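Mgp-operon protein 3 (Mycoplasma pneumoniae, PDB 6RJ1) probably takes part, together with the adhesin P1, in attaching this human pathogen to host cells, as the extracellular surface protein P40/P90. Local coordinates at residues V166-T171 with S235-E240; T171-N176 with A360-Q365; E240-T245 with K355-A360; M366-P371 with D441-V446. All coordinates share one frame; numbering follows the deposited sequence.

Contact 1 (V166-T171 with S235-E240); sequences VEQPVT and SWPVYE
Trp236 packs its indole on the chain where it leaves strand 165-167 of a mixed beta-sheet, which runs between strands 229-230 and 650-654, while the residues after Trp236 lead into strand 239-241 of a separate two-stranded sheet. The contact thus joins the exit of one sheet to the entry of another. Over one indole face lie two CH-pi donors, one per ring. Gln168 CA stands 3.5 Å from the centroid of the Trp236 five-membered ring, and Pro169 CD stands 3.6 Å from that of the six-membered ring. The ring edge is used separately: Trp236 NE1 donates to Val166 O at 2.9 Å and 168°, with the oxygen in the indole plane although the N-H comes from above the carbonyl plane. Val166 CG1 meets the benzo rim at Trp236 CZ2, and Val446 of helix 446-454 also touches the ring.

Past the indole, Gln168 extends beyond CG and reaches its amide across to segment 235-240. NE2 of Gln168 gives a straight bond to Tyr239 O (3.1 Å, 170°), the acceptor lying in the amide plane, and OE1 accepts from Ala228 N, so both ends of the amide are fixed. Glu240, which pairs with Arg227 through OE1, completes the contact with its other oxygen: Thr171 OG1 donates to Glu240 OE2 at 2.8 Å, on the syn side, 24° out of the carboxylate plane.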
loop_
_atom_site.group_PDB
_atom_site.type_symbol
_atom_site.label_atom_id
_atom_site.label_comp_id
_atom_site.label_asym_id
_atom_site.label_seq_id
_atom_site.Cartn_x
_atom_site.Cartn_y
_atom_site.Cartn_z
ATOM N N VAL A 166 14.197 1.505 5.131
ATOM C CA VAL A 166 12.773 1.789 4.936
ATOM C C VAL A 166 12.577 3.310 4.952
ATOM O O VAL A 166 13.069 3.995 5.848
ATOM C CB VAL A 166 11.833 1.069 5.949
ATOM C CG1 VAL A 166 10.359 1.270 5.579
ATOM C CG2 VAL A 166 12.152 -0.422 6.057
ATOM N N GLU A 167 11.870 3.828 3.948
ATOM C CA GLU A 167 11.572 5.248 3.827
ATOM C C GLU A 167 10.579 5.676 4.912
ATOM O O GLU A 167 9.653 4.917 5.226
ATOM C CB GLU A 167 10.968 5.545 2.447
ATOM C CG GLU A 167 10.962 7.020 2.075
ATOM C CD GLU A 167 10.027 7.411 0.946
ATOM O OE1 GLU A 167 9.365 6.516 0.372
ATOM O OE2 GLU A 167 9.965 8.621 0.631
ATOM N N GLN A 168 10.741 6.910 5.450
ATOM C CA GLN A 168 9.801 7.461 6.421
ATOM C C GLN A 168 8.404 7.528 5.767
ATOM O O GLN A 168 8.330 7.700 4.544
ATOM C CB GLN A 168 10.282 8.815 6.983
ATOM C CG GLN A 168 10.303 9.982 6.006
ATOM C CD GLN A 168 10.813 11.249 6.641
ATOM O OE1 GLN A 168 11.731 11.886 6.133
ATOM N NE2 GLN A 168 10.229 11.651 7.763
ATOM N N PRO A 169 7.295 7.270 6.497
ATOM C CA PRO A 169 5.986 7.254 5.829
ATOM C C PRO A 169 5.601 8.564 5.151
ATOM O O PRO A 169 5.989 9.649 5.597
ATOM C CB PRO A 169 5.017 6.857 6.948
ATOM C CG PRO A 169 5.860 6.248 8.000
ATOM C CD PRO A 169 7.156 6.985 7.937
ATOM N N VAL A 170 4.885 8.452 4.030
ATOM C CA VAL A 170 4.395 9.598 3.275
ATOM C C VAL A 170 3.143 10.076 4.009
ATOM O O VAL A 170 2.216 9.292 4.234
ATOM C CB VAL A 170 4.120 9.262 1.785
ATOM C CG1 VAL A 170 3.527 10.462 1.051
ATOM C CG2 VAL A 170 5.380 8.769 1.076
ATOM N N THR A 171 3.132 11.341 4.425
ATOM C CA THR A 171 1.992 11.893 5.152
ATOM C C THR A 171 1.080 12.642 4.177
ATOM O O THR A 171 1.540 13.010 3.089
ATOM C CB THR A 171 2.473 12.806 6.302
ATOM O OG1 THR A 171 2.970 14.038 5.771
ATOM C CG2 THR A 171 3.494 12.127 7.208
ATOM N N SER A 235 15.480 5.129 13.878
ATOM C CA SER A 235 14.174 5.785 13.955
ATOM C C SER A 235 14.016 6.810 12.853
ATOM O O SER A 235 14.979 7.511 12.505
ATOM C CB SER A 235 13.990 6.477 15.298
ATOM O OG SER A 235 13.992 5.531 16.349
ATOM N N TRP A 236 12.785 6.929 12.333
ATOM C CA TRP A 236 12.455 7.938 11.336
ATOM C C TRP A 236 12.289 9.270 12.079
ATOM O O TRP A 236 11.821 9.266 13.230
ATOM C CB TRP A 236 11.110 7.618 10.680
ATOM C CG TRP A 236 11.071 6.410 9.807
ATOM C CD1 TRP A 236 11.937 6.087 8.801
ATOM C CD2 TRP A 236 10.015 5.447 9.753
ATOM N NE1 TRP A 236 11.506 4.950 8.156
ATOM C CE2 TRP A 236 10.336 4.529 8.729
ATOM C CE3 TRP A 236 8.839 5.249 10.499
ATOM C CZ2 TRP A 236 9.518 3.438 8.423
ATOM C CZ3 TRP A 236 8.024 4.178 10.187
ATOM C CH2 TRP A 236 8.368 3.277 9.170
ATOM N N PRO A 237 12.617 10.430 11.468
ATOM C CA PRO A 237 12.337 11.696 12.158
ATOM C C PRO A 237 10.883 12.110 11.933
ATOM O O PRO A 237 10.242 11.657 10.979
ATOM C CB PRO A 237 13.317 12.682 11.515
ATOM C CG PRO A 237 13.758 12.046 10.220
ATOM C CD PRO A 237 13.164 10.666 10.119
ATOM N N VAL A 238 10.356 12.960 12.824
ATOM C CA VAL A 238 8.988 13.499 12.710
ATOM C C VAL A 238 8.970 14.533 11.571
ATOM O O VAL A 238 7.943 14.747 10.937
ATOM C CB VAL A 238 8.447 14.097 14.039
ATOM C CG1 VAL A 238 7.517 13.140 14.770
ATOM C CG2 VAL A 238 9.553 14.638 14.949
ATOM N N TYR A 239 10.142 15.132 11.304
ATOM C CA TYR A 239 10.392 16.133 10.273
ATOM C C TYR A 239 10.647 15.485 8.923
ATOM O O TYR A 239 11.239 14.401 8.840
ATOM C CB TYR A 239 11.584 17.031 10.660
ATOM C CG TYR A 239 11.610 17.387 12.128
ATOM C CD1 TYR A 239 10.821 18.418 12.629
ATOM C CD2 TYR A 239 12.396 16.669 13.025
ATOM C CE1 TYR A 239 10.809 18.724 13.991
ATOM C CE2 TYR A 239 12.395 16.967 14.388
ATOM C CZ TYR A 239 11.602 18.001 14.867
ATOM O OH TYR A 239 11.600 18.299 16.209
ATOM N N GLU A 240 10.199 16.164 7.862
ATOM C CA GLU A 240 10.375 15.752 6.472
ATOM C C GLU A 240 10.608 16.989 5.590
ATOM O O GLU A 240 10.010 18.036 5.857
ATOM C CB GLU A 240 9.224 14.859 5.970
ATOM C CG GLU A 240 7.826 15.450 6.096
ATOM C CD GLU A 240 6.822 14.798 5.170
ATOM O OE1 GLU A 240 7.057 14.811 3.940
ATOM O OE2 GLU A 240 5.802 14.273 5.669
#

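Contact 2 (T171-N176 with A360-Q365); sequences TPYTPN and AQALHQ
Thr171 and Ala362 meet where a type I beta turn, Thr171 to Thr174, rests on the short helix 360-365. The turn is defined by the backbone bond from Thr174 N to Thr171 O, 3.0 Å, and side chains reinforce it. Thr171 N donates to Thr174 OG1 (2.9 Å), and Tyr173 N makes a weak bond back to Thr171 OG1 (3.3 Å), in the manner of an ST turn.

Conformation decides which part of each side chain faces the helix. In Thr171 the hydroxyl sits between the backbone N and the carbonyl carbon (chi1 74°), which turns it to the turn and to Glu240, while CG2, opposite the carbonyl carbon, is left for packing. That methyl touches Leu363 CD2 at 3.8 Å. Leu363 leaves the helix across the line of approach, and it is its CD2 branch that reaches the threonine. Ala362 points its methyl toward the turn, where three residues receive it: Thr171 CB at 3.8 Å, Pro172 CD at 4.0 Å, and the Tyr173 ring. The tyrosine, with CG opposite its own carbonyl carbon (chi1 -51°), presents an edge and not a face: Ala362 CB lies near the ring plane, 3.8 Å from Tyr173 CD2. Over one face of the ring sits the neighbouring Pro172, through CG, and Pro873 and Val882 also touch it.

The chemistry divides cleanly: the hydroxyls of Thr171 and Thr174 are engaged within the turn and by Glu240, and across to the helix the fit rests on apolar carbon packing with a single methyl at its centre.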
loop_
_atom_site.group_PDB
_atom_site.type_symbol
_atom_site.label_atom_id
_atom_site.label_comp_id
_atom_site.label_asym_id
_atom_site.label_seq_id
_atom_site.Cartn_x
_atom_site.Cartn_y
_atom_site.Cartn_z
ATOM N N THR A 171 3.132 11.341 4.425
ATOM C CA THR A 171 1.992 11.893 5.152
ATOM C C THR A 171 1.080 12.642 4.177
ATOM O O THR A 171 1.540 13.010 3.089
ATOM C CB THR A 171 2.473 12.806 6.302
ATOM O OG1 THR A 171 2.970 14.038 5.771
ATOM C CG2 THR A 171 3.494 12.127 7.208
ATOM N N PRO A 172 -0.181 12.958 4.548
ATOM C CA PRO A 172 -1.028 13.751 3.640
ATOM C C PRO A 172 -0.485 15.161 3.340
ATOM O O PRO A 172 -1.024 15.840 2.461
ATOM C CB PRO A 172 -2.364 13.815 4.385
ATOM C CG PRO A 172 -2.022 13.598 5.805
ATOM C CD PRO A 172 -0.904 12.623 5.791
ATOM N N TYR A 173 0.576 15.594 4.056
ATOM C CA TYR A 173 1.197 16.913 3.889
ATOM C C TYR A 173 2.540 16.864 3.156
ATOM O O TYR A 173 3.203 17.897 3.030
ATOM C CB TYR A 173 1.321 17.645 5.241
ATOM C CG TYR A 173 0.017 17.679 5.998
ATOM C CD1 TYR A 173 -1.057 18.441 5.545
ATOM C CD2 TYR A 173 -0.163 16.913 7.142
ATOM C CE1 TYR A 173 -2.274 18.448 6.218
ATOM C CE2 TYR A 173 -1.376 16.917 7.829
ATOM C CZ TYR A 173 -2.429 17.683 7.360
ATOM O OH TYR A 173 -3.630 17.668 8.016
ATOM N N THR A 174 2.928 15.670 2.656
ATOM C CA THR A 174 4.169 15.478 1.910
ATOM C C THR A 174 3.995 16.127 0.533
ATOM O O THR A 174 3.141 15.673 -0.237
ATOM C CB THR A 174 4.543 13.979 1.825
ATOM O OG1 THR A 174 4.656 13.432 3.141
ATOM C CG2 THR A 174 5.836 13.734 1.043
ATOM N N PRO A 175 4.748 17.205 0.217
ATOM C CA PRO A 175 4.590 17.835 -1.103
ATOM C C PRO A 175 5.341 17.082 -2.204
ATOM O O PRO A 175 6.244 16.301 -1.907
ATOM C CB PRO A 175 5.142 19.247 -0.889
ATOM C CG PRO A 175 6.111 19.127 0.230
ATOM C CD PRO A 175 5.802 17.873 1.013
ATOM N N ASN A 176 4.971 17.328 -3.473
ATOM C CA ASN A 176 5.593 16.731 -4.665
ATOM C C ASN A 176 7.130 16.860 -4.676
ATOM O O ASN A 176 7.802 15.867 -4.937
ATOM C CB ASN A 176 4.983 17.318 -5.956
ATOM C CG ASN A 176 3.677 16.693 -6.387
ATOM O OD1 ASN A 176 3.351 15.534 -6.073
ATOM N ND2 ASN A 176 2.912 17.446 -7.152
ATOM N N ALA A 360 4.148 15.359 12.841
ATOM C CA ALA A 360 3.884 14.546 14.031
ATOM C C ALA A 360 2.432 14.064 14.150
ATOM O O ALA A 360 2.207 12.862 14.333
ATOM C CB ALA A 360 4.292 15.301 15.285
ATOM N N GLN A 361 1.459 14.992 14.012
ATOM C CA GLN A 361 0.023 14.704 14.129
ATOM C C GLN A 361 -0.513 13.900 12.958
ATOM O O GLN A 361 -1.483 13.155 13.121
ATOM C CB GLN A 361 -0.800 15.976 14.362
ATOM C CG GLN A 361 -0.359 16.783 15.583
ATOM C CD GLN A 361 0.669 17.856 15.261
ATOM O OE1 GLN A 361 1.409 17.794 14.269
ATOM N NE2 GLN A 361 0.734 18.870 16.104
ATOM N N ALA A 362 0.128 14.037 11.783
ATOM C CA ALA A 362 -0.232 13.291 10.579
ATOM C C ALA A 362 0.180 11.835 10.763
ATOM O O ALA A 362 -0.619 10.944 10.475
ATOM C CB ALA A 362 0.441 13.894 9.354
ATOM N N LEU A 363 1.395 11.605 11.316
ATOM C CA LEU A 363 1.940 10.273 11.591
ATOM C C LEU A 363 1.132 9.535 12.647
ATOM O O LEU A 363 0.762 8.389 12.421
ATOM C CB LEU A 363 3.419 10.338 11.998
ATOM C CG LEU A 363 4.408 10.828 10.944
ATOM C CD1 LEU A 363 5.668 11.364 11.599
ATOM C CD2 LEU A 363 4.729 9.732 9.917
ATOM N N HIS A 364 0.832 10.191 13.782
ATOM C CA HIS A 364 0.021 9.618 14.864
ATOM C C HIS A 364 -1.314 9.061 14.313
ATOM O O HIS A 364 -1.739 7.974 14.706
ATOM C CB HIS A 364 -0.242 10.680 15.954
ATOM C CG HIS A 364 -1.318 10.281 16.916
ATOM N ND1 HIS A 364 -1.077 9.367 17.927
ATOM C CD2 HIS A 364 -2.625 10.630 16.943
ATOM C CE1 HIS A 364 -2.234 9.199 18.542
ATOM N NE2 HIS A 364 -3.196 9.940 17.987
ATOM N N GLN A 365 -1.946 9.825 13.395
ATOM C CA GLN A 365 -3.202 9.526 12.714
ATOM C C GLN A 365 -3.078 8.342 11.742
ATOM O O GLN A 365 -4.081 7.687 11.461
ATOM C CB GLN A 365 -3.689 10.776 11.975
ATOM C CG GLN A 365 -5.209 10.927 11.943
ATOM C CD GLN A 365 -5.837 11.237 13.292
ATOM O OE1 GLN A 365 -5.480 12.200 13.989
ATOM N NE2 GLN A 365 -6.804 10.431 13.676
#

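Contact 3 (E240-T245 with K355-A360); sequences EPLDST and KYLNTA
Glu240 and Leu357 form the hydrogen-bonded pair of a small antiparallel sheet made of strands 239-241 and 356-358. Of the backbone bonds, Leu357 N to Glu240 O is the shorter of the pair's two, 2.8 Å and 166°; the return bond, Glu240 N to Leu357 O, measures 3.1 Å. Beyond it Pro241, which has no N-H, faces Tyr356 as a non-hydrogen-bonded pair with their CA atoms 4.3 Å apart. Pairing resumes one residue later, where Leu242 N donates to Lys355 O at 3.0 Å. The CA-H of Tyr356 and of Pro241 add contacts to Glu240 O and Lys355 O.

Apolar packing is partly diagonal: Leu242, opposite Lys355, reaches Leu357. The two leucines cross at about a right angle, joining through their CD2 methyls at 3.8 Å. Tyr356 brings the CD1-CE1 side of its ring beside the proline, with CE1 4.0 Å from Pro241 CB, and its hydroxyl bonds to Glu260 and Gly248 N.

Polar side chains gather at the other end. Glu240 OE2, which accepts from Thr171 OG1, also lies 3.4 Å from both OG1 and CG2 of Thr359; the Thr359 hydroxyl itself is bonded to Val238 O. In the loop after strand 239-241, Asp243 OD1 accepts from Thr245 N, an Asx turn.

Backbone bonds therefore hold the two strands together, with leucine packing beside them, while the salt bridge from Glu240 to Arg227 would probably favour an ionised carboxylate at this buried position.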
loop_
_atom_site.group_PDB
_atom_site.type_symbol
_atom_site.label_atom_id
_atom_site.label_comp_id
_atom_site.label_asym_id
_atom_site.label_seq_id
_atom_site.Cartn_x
_atom_site.Cartn_y
_atom_site.Cartn_z
ATOM N N GLU A 240 10.199 16.164 7.862
ATOM C CA GLU A 240 10.375 15.752 6.472
ATOM C C GLU A 240 10.608 16.989 5.590
ATOM O O GLU A 240 10.010 18.036 5.857
ATOM C CB GLU A 240 9.224 14.859 5.970
ATOM C CG GLU A 240 7.826 15.450 6.096
ATOM C CD GLU A 240 6.822 14.798 5.170
ATOM O OE1 GLU A 240 7.057 14.811 3.940
ATOM O OE2 GLU A 240 5.802 14.273 5.669
ATOM N N PRO A 241 11.502 16.911 4.570
ATOM C CA PRO A 241 11.796 18.109 3.763
ATOM C C PRO A 241 10.705 18.543 2.787
ATOM O O PRO A 241 9.923 17.717 2.311
ATOM C CB PRO A 241 13.083 17.729 3.033
ATOM C CG PRO A 241 13.018 16.263 2.909
ATOM C CD PRO A 241 12.319 15.755 4.133
ATOM N N LEU A 242 10.685 19.851 2.471
ATOM C CA LEU A 242 9.757 20.445 1.510
ATOM C C LEU A 242 10.211 20.107 0.096
ATOM O O LEU A 242 9.376 19.934 -0.794
ATOM C CB LEU A 242 9.696 21.965 1.688
ATOM C CG LEU A 242 8.888 22.462 2.869
ATOM C CD1 LEU A 242 9.372 23.808 3.304
ATOM C CD2 LEU A 242 7.403 22.531 2.532
ATOM N N ASP A 243 11.544 20.014 -0.096
ATOM C CA ASP A 243 12.208 19.679 -1.350
ATOM C C ASP A 243 13.363 18.727 -1.031
ATOM O O ASP A 243 14.342 19.134 -0.401
ATOM C CB ASP A 243 12.720 20.960 -2.040
ATOM C CG ASP A 243 13.059 20.844 -3.520
ATOM O OD1 ASP A 243 13.253 19.701 -4.005
ATOM O OD2 ASP A 243 13.135 21.900 -4.196
ATOM N N SER A 244 13.238 17.460 -1.450
ATOM C CA SER A 244 14.250 16.430 -1.218
ATOM C C SER A 244 15.475 16.534 -2.141
ATOM O O SER A 244 16.450 15.795 -1.975
ATOM C CB SER A 244 13.630 15.045 -1.281
ATOM O OG SER A 244 13.065 14.726 -0.025
ATOM N N THR A 245 15.422 17.464 -3.096
ATOM C CA THR A 245 16.495 17.770 -4.030
ATOM C C THR A 245 17.432 18.798 -3.359
ATOM O O THR A 245 18.595 18.929 -3.749
ATOM C CB THR A 245 15.856 18.165 -5.388
ATOM O OG1 THR A 245 15.818 17.014 -6.235
ATOM C CG2 THR A 245 16.547 19.343 -6.095
ATOM N N LYS A 355 12.406 24.848 5.271
ATOM C CA LYS A 355 13.192 23.692 4.834
ATOM C C LYS A 355 12.485 22.362 5.133
ATOM O O LYS A 355 12.495 21.460 4.288
ATOM C CB LYS A 355 14.609 23.722 5.455
ATOM C CG LYS A 355 15.452 24.917 5.036
ATOM C CD LYS A 355 16.889 24.827 5.547
ATOM C CE LYS A 355 17.457 26.189 5.899
ATOM N NZ LYS A 355 16.640 26.976 6.867
ATOM N N TYR A 356 11.879 22.248 6.333
ATOM C CA TYR A 356 11.200 21.036 6.812
ATOM C C TYR A 356 9.788 21.279 7.333
ATOM O O TYR A 356 9.457 22.387 7.761
ATOM C CB TYR A 356 12.015 20.353 7.933
ATOM C CG TYR A 356 13.407 19.930 7.528
ATOM C CD1 TYR A 356 13.635 18.688 6.938
ATOM C CD2 TYR A 356 14.503 20.755 7.759
ATOM C CE1 TYR A 356 14.919 18.293 6.559
ATOM C CE2 TYR A 356 15.792 20.371 7.385
ATOM C CZ TYR A 356 15.995 19.139 6.784
ATOM O OH TYR A 356 17.260 18.762 6.407
ATOM N N LEU A 357 8.979 20.205 7.338
ATOM C CA LEU A 357 7.621 20.185 7.874
ATOM C C LEU A 357 7.609 19.261 9.088
ATOM O O LEU A 357 8.278 18.228 9.076
ATOM C CB LEU A 357 6.608 19.632 6.849
ATOM C CG LEU A 357 6.410 20.373 5.533
ATOM C CD1 LEU A 357 5.886 19.423 4.471
ATOM C CD2 LEU A 357 5.483 21.582 5.693
ATOM N N ASN A 358 6.834 19.620 10.120
ATOM C CA ASN A 358 6.653 18.797 11.314
ATOM C C ASN A 358 5.324 18.072 11.087
ATOM O O ASN A 358 4.257 18.698 11.107
ATOM C CB ASN A 358 6.628 19.670 12.580
ATOM C CG ASN A 358 6.775 18.918 13.879
ATOM O OD1 ASN A 358 6.176 17.857 14.098
ATOM N ND2 ASN A 358 7.571 19.466 14.788
ATOM N N THR A 359 5.396 16.771 10.781
ATOM C CA THR A 359 4.202 15.986 10.464
ATOM C C THR A 359 3.843 14.992 11.578
ATOM O O THR A 359 3.259 13.940 11.302
ATOM C CB THR A 359 4.344 15.331 9.088
ATOM O OG1 THR A 359 5.586 14.624 9.031
ATOM C CG2 THR A 359 4.258 16.342 7.944
ATOM N N ALA A 360 4.148 15.359 12.841
ATOM C CA ALA A 360 3.884 14.546 14.031
ATOM C C ALA A 360 2.432 14.064 14.150
ATOM O O ALA A 360 2.207 12.862 14.333
ATOM C CB ALA A 360 4.292 15.301 15.285
#

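Contact 4 (M366-P371 with D441-V446); sequences MGVIVP and DALPNV
Leu443 pushes its CD2 methyl into a shallow hollow formed by the extended chain Ile369-Pro371. The floor is Ile369 O, 3.5 Å from Leu443 CD2, and Val370 CA at 3.8 Å; one wall is Val370 CG2, also 3.8 Å from that methyl, and the other is Pro371 CD at 4.0 Å. With CG opposite the leucine's carbonyl carbon (chi1 -59°), the isobutyl group is carried toward segment 366-371 although CB starts off across it. Its second methyl, CD1, only grazes Val368 CG1.

Beside it, Pro444 is the second bump. Its ring wedges between Ile369 and Pro371: CG presses on Ile369 CG2 at 3.8 Å, the two side chains being roughly perpendicular, while the rings of Pro444 and Pro371 approach through their CD corners, 3.9 Å apart.

Both segments belong to irregular chain between helices 360-365 and 446-454. Gly367 ends the first helix in a Schellman motif, its positive phi of 95° turning the chain toward this contact.

The meeting surfaces are methyls and proline rings around one backbone carbonyl, Ile369 O. Two polar backbone atoms have partners to the side, Ile369 N with Gln449 OE1 and Leu443 O with Ser235 OG; the joint itself is mostly apolar and depends on van der Waals fit.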
loop_
_atom_site.group_PDB
_atom_site.type_symbol
_atom_site.label_atom_id
_atom_site.label_comp_id
_atom_site.label_asym_id
_atom_site.label_seq_id
_atom_site.Cartn_x
_atom_site.Cartn_y
_atom_site.Cartn_z
ATOM N N MET A 366 -1.856 8.078 11.231
ATOM C CA MET A 366 -1.537 6.979 10.308
ATOM C C MET A 366 -1.252 5.652 11.056
ATOM O O MET A 366 -1.037 4.609 10.418
ATOM C CB MET A 366 -0.300 7.328 9.480
ATOM C CG MET A 366 -0.540 8.362 8.446
ATOM S SD MET A 366 1.029 8.898 7.771
ATOM C CE MET A 366 1.395 7.523 6.711
ATOM N N GLY A 367 -1.209 5.724 12.384
ATOM C CA GLY A 367 -0.938 4.571 13.225
ATOM C C GLY A 367 0.524 4.450 13.592
ATOM O O GLY A 367 0.973 3.378 14.005
ATOM N N VAL A 368 1.280 5.543 13.426
ATOM C CA VAL A 368 2.695 5.587 13.775
ATOM C C VAL A 368 2.742 6.010 15.246
ATOM O O VAL A 368 2.001 6.916 15.645
ATOM C CB VAL A 368 3.487 6.531 12.818
ATOM C CG1 VAL A 368 4.873 6.861 13.356
ATOM C CG2 VAL A 368 3.590 5.935 11.418
ATOM N N ILE A 369 3.541 5.308 16.066
ATOM C CA ILE A 369 3.689 5.627 17.492
ATOM C C ILE A 369 4.481 6.935 17.627
ATOM O O ILE A 369 5.684 6.965 17.349
ATOM C CB ILE A 369 4.317 4.462 18.326
ATOM C CG1 ILE A 369 3.510 3.145 18.191
ATOM C CG2 ILE A 369 4.518 4.872 19.806
ATOM C CD1 ILE A 369 4.300 1.879 18.552
ATOM N N VAL A 370 3.785 8.016 18.001
ATOM C CA VAL A 370 4.390 9.326 18.229
ATOM C C VAL A 370 4.275 9.622 19.734
ATOM O O VAL A 370 3.225 10.092 20.189
ATOM C CB VAL A 370 3.818 10.460 17.327
ATOM C CG1 VAL A 370 4.535 11.784 17.579
ATOM C CG2 VAL A 370 3.905 10.088 15.849
ATOM N N PRO A 371 5.313 9.285 20.535
ATOM C CA PRO A 371 5.233 9.538 21.990
ATOM C C PRO A 371 4.993 11.009 22.338
ATOM O O PRO A 371 5.608 11.896 21.751
ATOM C CB PRO A 371 6.571 9.010 22.527
ATOM C CG PRO A 371 7.072 8.077 21.461
ATOM C CD PRO A 371 6.610 8.683 20.169
ATOM N N ASP A 441 11.922 13.902 22.285
ATOM C CA ASP A 441 11.880 12.439 22.213
ATOM C C ASP A 441 11.835 11.949 20.773
ATOM O O ASP A 441 10.983 12.386 19.987
ATOM C CB ASP A 441 10.658 11.865 22.969
ATOM C CG ASP A 441 10.381 12.465 24.335
ATOM O OD1 ASP A 441 11.179 12.209 25.273
ATOM O OD2 ASP A 441 9.357 13.175 24.472
ATOM N N ALA A 442 12.755 11.032 20.436
ATOM C CA ALA A 442 12.787 10.384 19.124
ATOM C C ALA A 442 11.682 9.322 19.085
ATOM O O ALA A 442 11.310 8.779 20.132
ATOM C CB ALA A 442 14.140 9.732 18.895
ATOM N N LEU A 443 11.154 9.034 17.885
ATOM C CA LEU A 443 10.102 8.028 17.692
ATOM C C LEU A 443 10.679 6.631 17.924
ATOM O O LEU A 443 11.872 6.452 17.702
ATOM C CB LEU A 443 9.568 8.073 16.242
ATOM C CG LEU A 443 8.948 9.356 15.692
ATOM C CD1 LEU A 443 8.621 9.190 14.229
ATOM C CD2 LEU A 443 7.688 9.733 16.434
ATOM N N PRO A 444 9.871 5.604 18.276
ATOM C CA PRO A 444 10.424 4.239 18.366
ATOM C C PRO A 444 10.920 3.706 17.004
ATOM O O PRO A 444 10.569 4.258 15.960
ATOM C CB PRO A 444 9.232 3.413 18.876
ATOM C CG PRO A 444 8.269 4.407 19.425
ATOM C CD PRO A 444 8.428 5.609 18.581
ATOM N N ASN A 445 11.737 2.628 17.030
ATOM C CA ASN A 445 12.357 1.913 15.891
ATOM C C ASN A 445 11.431 1.765 14.669
ATOM O O ASN A 445 10.210 1.700 14.824
ATOM C CB ASN A 445 12.778 0.481 16.309
ATOM C CG ASN A 445 13.592 0.371 17.558
ATOM O OD1 ASN A 445 14.819 0.232 17.515
ATOM N ND2 ASN A 445 12.926 0.410 18.706
ATOM N N VAL A 446 12.033 1.614 13.468
ATOM C CA VAL A 446 11.314 1.341 12.226
ATOM C C VAL A 446 10.578 -0.008 12.394
ATOM O O VAL A 446 9.400 -0.115 12.037
ATOM C CB VAL A 446 12.275 1.344 11.005
ATOM C CG1 VAL A 446 11.614 0.768 9.750
ATOM C CG2 VAL A 446 12.816 2.745 10.735
#

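In the fold
The four contacts cluster on one side of the chain's centre. Contacts 1 and 2, 9 Å apart between centres, share Thr171, and contacts 1 and 3, 10 Å apart, share Glu240; the carboxylate also joins the turn of contact 2, Glu240 OE1 lying 2.9 Å from Thr174 OG1. Ala360 passes contact 3's strand on to contact 2's helix, and Leu363 O to Val368 N, 3.1 Å, carries that helix into contact 4. Contact 4 returns to contact 1 where Leu443 CD1 packs 3.4 Å from Trp236 O. Contacts 3 and 4 are the most distant pair, about 17 Å between centres. Most of the chain separating the segments of contacts 3 and 4 is not modelled.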